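Local atomic coordinates of Tni2 (PDB entry 6B12), a protein that probably acts as the immunity protein that binds and neutralises Tne2, an NAD(P)+-degrading toxin of a bacterial type VI secretion system. Residues Q129-A141 and D145-R153. Sequence-based numbering, arbitrary orientation.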
loop_
_atom_site.group_PDB
_atom_site.type_symbol
_atom_site.label_atom_id
_atom_site.label_comp_id
_atom_site.label_asym_id
_atom_site.label_seq_id
_atom_site.Cartn_x
_atom_site.Cartn_y
_atom_site.Cartn_z
ATOM N N GLN C 129 -0.201 -11.125 9.961
ATOM C CA GLN C 129 -0.750 -10.651 11.228
ATOM C C GLN C 129 0.261 -10.755 12.363
ATOM O O GLN C 129 0.335 -9.864 13.219
ATOM C CB GLN C 129 -2.020 -11.433 11.556
ATOM C CG GLN C 129 -2.632 -11.124 12.904
ATOM C CD GLN C 129 -3.504 -12.267 13.397
ATOM O OE1 GLN C 129 -4.581 -12.518 12.856
ATOM N NE2 GLN C 129 -3.028 -12.982 14.412
ATOM N N ARG C 130 1.079 -11.808 12.373
ATOM C CA ARG C 130 1.843 -12.076 13.586
ATOM C C ARG C 130 3.003 -11.103 13.768
ATOM O O ARG C 130 3.401 -10.829 14.908
ATOM C CB ARG C 130 2.333 -13.526 13.596
ATOM C CG ARG C 130 3.630 -13.791 12.884
ATOM C CD ARG C 130 4.068 -15.238 13.124
ATOM N NE ARG C 130 4.725 -15.795 11.945
ATOM C CZ ARG C 130 6.004 -15.609 11.665
ATOM N NH1 ARG C 130 6.757 -14.898 12.491
ATOM N NH2 ARG C 130 6.533 -16.143 10.572
ATOM N N ASP C 131 3.541 -10.546 12.678
ATOM C CA ASP C 131 4.687 -9.655 12.793
ATOM C C ASP C 131 4.612 -8.443 11.874
ATOM O O ASP C 131 5.581 -7.673 11.829
ATOM C CB ASP C 131 5.999 -10.411 12.524
ATOM C CG ASP C 131 6.080 -10.996 11.115
ATOM O OD1 ASP C 131 5.097 -10.916 10.336
ATOM O OD2 ASP C 131 7.153 -11.530 10.781
ATOM N N GLN C 132 3.507 -8.265 11.151
ATOM C CA GLN C 132 3.283 -7.186 10.184
ATOM C C GLN C 132 4.303 -7.184 9.048
ATOM O O GLN C 132 4.516 -6.149 8.411
ATOM C CB GLN C 132 3.251 -5.810 10.863
ATOM C CG GLN C 132 2.252 -5.702 12.014
ATOM C CD GLN C 132 0.819 -5.968 11.587
ATOM O OE1 GLN C 132 0.318 -5.365 10.638
ATOM N NE2 GLN C 132 0.152 -6.885 12.287
ATOM N N ALA C 133 4.943 -8.320 8.766
ATOM C CA ALA C 133 5.813 -8.392 7.600
ATOM C C ALA C 133 4.975 -8.301 6.339
ATOM O O ALA C 133 3.865 -8.840 6.282
ATOM C CB ALA C 133 6.623 -9.690 7.591
HETATM N N MSE C 134 5.510 -7.617 5.328
HETATM C CA MSE C 134 4.771 -7.368 4.095
HETATM C C MSE C 134 5.116 -8.417 3.060
HETATM O O MSE C 134 6.290 -8.791 2.895
HETATM C CB MSE C 134 5.083 -5.980 3.513
HETATM C CG MSE C 134 4.807 -4.805 4.442
HETATM SE SE MSE C 134 2.920 -4.705 4.946
HETATM C CE MSE C 134 2.095 -4.982 3.201
ATOM N N PHE C 135 4.097 -8.877 2.353
ATOM C CA PHE C 135 4.280 -9.838 1.283
ATOM C C PHE C 135 3.580 -9.316 0.046
ATOM O O PHE C 135 2.466 -8.800 0.127
ATOM C CB PHE C 135 3.727 -11.202 1.647
ATOM C CG PHE C 135 4.526 -11.885 2.695
ATOM C CD1 PHE C 135 4.367 -11.547 4.026
ATOM C CD2 PHE C 135 5.454 -12.847 2.346
ATOM C CE1 PHE C 135 5.131 -12.162 5.010
ATOM C CE2 PHE C 135 6.212 -13.477 3.324
ATOM C CZ PHE C 135 6.051 -13.133 4.648
ATOM N N ARG C 136 4.251 -9.447 -1.082
ATOM C CA ARG C 136 3.641 -9.182 -2.379
ATOM C C ARG C 136 2.898 -10.434 -2.822
ATOM O O ARG C 136 3.500 -11.520 -2.903
ATOM C CB ARG C 136 4.720 -8.799 -3.387
ATOM C CG ARG C 136 4.230 -8.869 -4.816
ATOM C CD ARG C 136 5.355 -8.520 -5.773
ATOM N NE ARG C 136 4.984 -8.887 -7.141
ATOM C CZ ARG C 136 5.769 -8.689 -8.189
ATOM N NH1 ARG C 136 6.961 -8.113 -8.021
ATOM N NH2 ARG C 136 5.357 -9.050 -9.397
ATOM N N VAL C 137 1.597 -10.302 -3.080
ATOM C CA VAL C 137 0.753 -11.430 -3.473
ATOM C C VAL C 137 0.214 -11.153 -4.868
ATOM O O VAL C 137 -0.587 -10.236 -5.068
ATOM C CB VAL C 137 -0.384 -11.677 -2.475
ATOM C CG1 VAL C 137 -1.187 -12.945 -2.878
ATOM C CG2 VAL C 137 0.180 -11.836 -1.064
ATOM N N ASP C 138 0.670 -11.933 -5.833
ATOM C CA ASP C 138 0.175 -11.835 -7.197
ATOM C C ASP C 138 -0.980 -12.808 -7.366
ATOM O O ASP C 138 -0.890 -13.968 -6.954
ATOM C CB ASP C 138 1.287 -12.155 -8.199
ATOM C CG ASP C 138 2.306 -11.027 -8.334
ATOM O OD1 ASP C 138 2.250 -10.027 -7.574
ATOM O OD2 ASP C 138 3.180 -11.132 -9.210
ATOM N N ILE C 139 -2.055 -12.331 -7.991
ATOM C CA ILE C 139 -3.327 -13.040 -8.063
ATOM C C ILE C 139 -3.804 -13.028 -9.516
ATOM O O ILE C 139 -3.768 -11.985 -10.162
ATOM C CB ILE C 139 -4.369 -12.379 -7.136
ATOM C CG1 ILE C 139 -3.884 -12.469 -5.672
ATOM C CG2 ILE C 139 -5.757 -13.030 -7.288
ATOM C CD1 ILE C 139 -4.406 -11.344 -4.782
ATOM N N ASP C 140 -4.224 -14.187 -10.019
ATOM C CA ASP C 140 -4.775 -14.307 -11.373
ATOM C C ASP C 140 -6.274 -14.060 -11.290
ATOM O O ASP C 140 -7.032 -14.925 -10.832
ATOM C CB ASP C 140 -4.479 -15.694 -11.936
ATOM C CG ASP C 140 -4.977 -15.881 -13.365
ATOM O OD1 ASP C 140 -5.561 -14.941 -13.947
ATOM O OD2 ASP C 140 -4.748 -16.996 -13.877
ATOM N N ALA C 141 -6.715 -12.885 -11.734
ATOM C CA ALA C 141 -8.145 -12.590 -11.673
ATOM C C ALA C 141 -8.972 -13.489 -12.575
ATOM O O ALA C 141 -10.185 -13.583 -12.370
ATOM C CB ALA C 141 -8.440 -11.126 -12.060
ATOM N N ASP C 145 -7.354 -17.225 -8.275
ATOM C CA ASP C 145 -6.375 -17.936 -7.470
ATOM C C ASP C 145 -5.071 -17.166 -7.302
ATOM O O ASP C 145 -4.614 -16.451 -8.187
ATOM C CB ASP C 145 -6.080 -19.305 -8.062
ATOM C CG ASP C 145 -7.264 -20.234 -7.949
ATOM O OD1 ASP C 145 -8.141 -19.986 -7.086
ATOM O OD2 ASP C 145 -7.315 -21.195 -8.720
ATOM N N ILE C 146 -4.464 -17.328 -6.138
ATOM C CA ILE C 146 -3.154 -16.740 -5.921
ATOM C C ILE C 146 -2.131 -17.419 -6.814
ATOM O O ILE C 146 -2.116 -18.650 -6.957
ATOM C CB ILE C 146 -2.772 -16.861 -4.441
ATOM C CG1 ILE C 146 -3.691 -15.933 -3.654
ATOM C CG2 ILE C 146 -1.307 -16.538 -4.277
ATOM C CD1 ILE C 146 -3.650 -16.153 -2.159
ATOM N N VAL C 147 -1.282 -16.605 -7.433
ATOM C CA VAL C 147 -0.209 -17.078 -8.300
ATOM C C VAL C 147 1.066 -17.282 -7.518
ATOM O O VAL C 147 1.654 -18.366 -7.563
ATOM C CB VAL C 147 0.005 -16.075 -9.460
ATOM C CG1 VAL C 147 1.249 -16.431 -10.258
ATOM C CG2 VAL C 147 -1.216 -16.050 -10.361
ATOM N N SER C 148 1.472 -16.271 -6.747
ATOM C CA SER C 148 2.715 -16.350 -5.995
ATOM C C SER C 148 2.705 -15.364 -4.846
ATOM O O SER C 148 1.971 -14.366 -4.854
ATOM C CB SER C 148 3.925 -16.067 -6.873
ATOM O OG SER C 148 3.776 -14.778 -7.420
ATOM N N ILE C 149 3.562 -15.651 -3.862
ATOM C CA ILE C 149 3.771 -14.788 -2.712
ATOM C C ILE C 149 5.266 -14.551 -2.560
ATOM O O ILE C 149 6.059 -15.491 -2.667
ATOM C CB ILE C 149 3.202 -15.419 -1.425
ATOM C CG1 ILE C 149 1.721 -15.786 -1.593
ATOM C CG2 ILE C 149 3.393 -14.491 -0.255
ATOM C CD1 ILE C 149 1.258 -16.918 -0.628
ATOM N N GLN C 150 5.660 -13.302 -2.328
ATOM C CA GLN C 150 7.071 -12.988 -2.125
ATOM C C GLN C 150 7.195 -12.026 -0.964
ATOM O O GLN C 150 6.430 -11.063 -0.874
ATOM C CB GLN C 150 7.739 -12.316 -3.335
ATOM C CG GLN C 150 7.433 -12.878 -4.690
ATOM C CD GLN C 150 7.683 -11.848 -5.787
ATOM O OE1 GLN C 150 6.895 -11.724 -6.729
ATOM N NE2 GLN C 150 8.773 -11.084 -5.653
ATOM N N HIS C 151 8.172 -12.287 -0.091
ATOM C CA HIS C 151 8.480 -11.357 0.982
ATOM C C HIS C 151 8.843 -9.999 0.392
ATOM O O HIS C 151 9.594 -9.918 -0.586
ATOM C CB HIS C 151 9.634 -11.907 1.829
ATOM C CG HIS C 151 9.647 -11.413 3.241
ATOM N ND1 HIS C 151 9.205 -10.157 3.597
ATOM C CD2 HIS C 151 10.044 -12.012 4.389
ATOM C CE1 HIS C 151 9.340 -9.999 4.902
ATOM N NE2 HIS C 151 9.847 -11.111 5.406
ATOM N N SER C 152 8.293 -8.933 0.972
ATOM C CA SER C 152 8.553 -7.573 0.522
ATOM C C SER C 152 8.991 -6.716 1.706
ATOM O O SER C 152 8.987 -7.150 2.860
ATOM C CB SER C 152 7.317 -6.956 -0.139
ATOM O OG SER C 152 7.653 -5.745 -0.796
ATOM N N ARG C 153 9.377 -5.483 1.404
ATOM C CA ARG C 153 9.791 -4.529 2.429
ATOM C C ARG C 153 9.614 -3.108 1.910
ATOM O O ARG C 153 8.867 -2.875 0.955
ATOM C CB ARG C 153 11.247 -4.765 2.846
ATOM O OXT ARG C 153 10.208 -2.166 2.435
HETATM O O HOH W 1 8.416 -6.579 5.349
HETATM O O HOH W 2 4.487 -12.474 -5.632
#
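Arg136 and Gln150 exchange backbone hydrogen bonds in both directions, with Arg136 N to Gln150 O at 2.7 Å, and Asp138 N continues the antiparallel ladder to Ser148 O. A classic beta bulge follows: Val147 and Ser148 both face Asp138, whose O takes a short bond from Val147 N (2.7 Å) and a weak one from Ser148 N (3.3 Å). The register moves on by one residue, and Ile139 pairs with Ile146.

On the face carrying Phe135, the His151 ring stacks face to face on the phenyl, centroids 4.7 Å apart and planes 24° from parallel. The imidazole is swung there with its CG roughly opposite the backbone N (chi1 -154°), and CZ of Phe135 sits over its centre. Ile149 CG2 packs beside Phe135 CD2 at 3.7 Å. Further along, Ile146 sets CG2 against Val137 CG1 (3.9 Å) and CG1 near Ile139.

The pair is the closing hairpin of a five-stranded antiparallel meander in which 145-152 is an outermost strand within the chain; Leu97, from the strand at the other border, touches Val137, Ile146 and Ile149, so this face is curled inward.

On the opposite face, extended Arg136 grips Asp138 side-on, NE reaching OD1 at 3.0 Å almost straight (176°) and NH2 using the syn lone pair of OD2; Thr123 also bonds OD1 and Gln116 bonds OD2, so each carboxylate oxygen has a second partner. Gln150 runs alongside Arg136, OE1 lying over one guanidinium face, 3.4 Å from NE but too poorly angled for a hydrogen bond. A water lies within hydrogen-bonding distance of that OE1, Ser148 OG and Arg136 O.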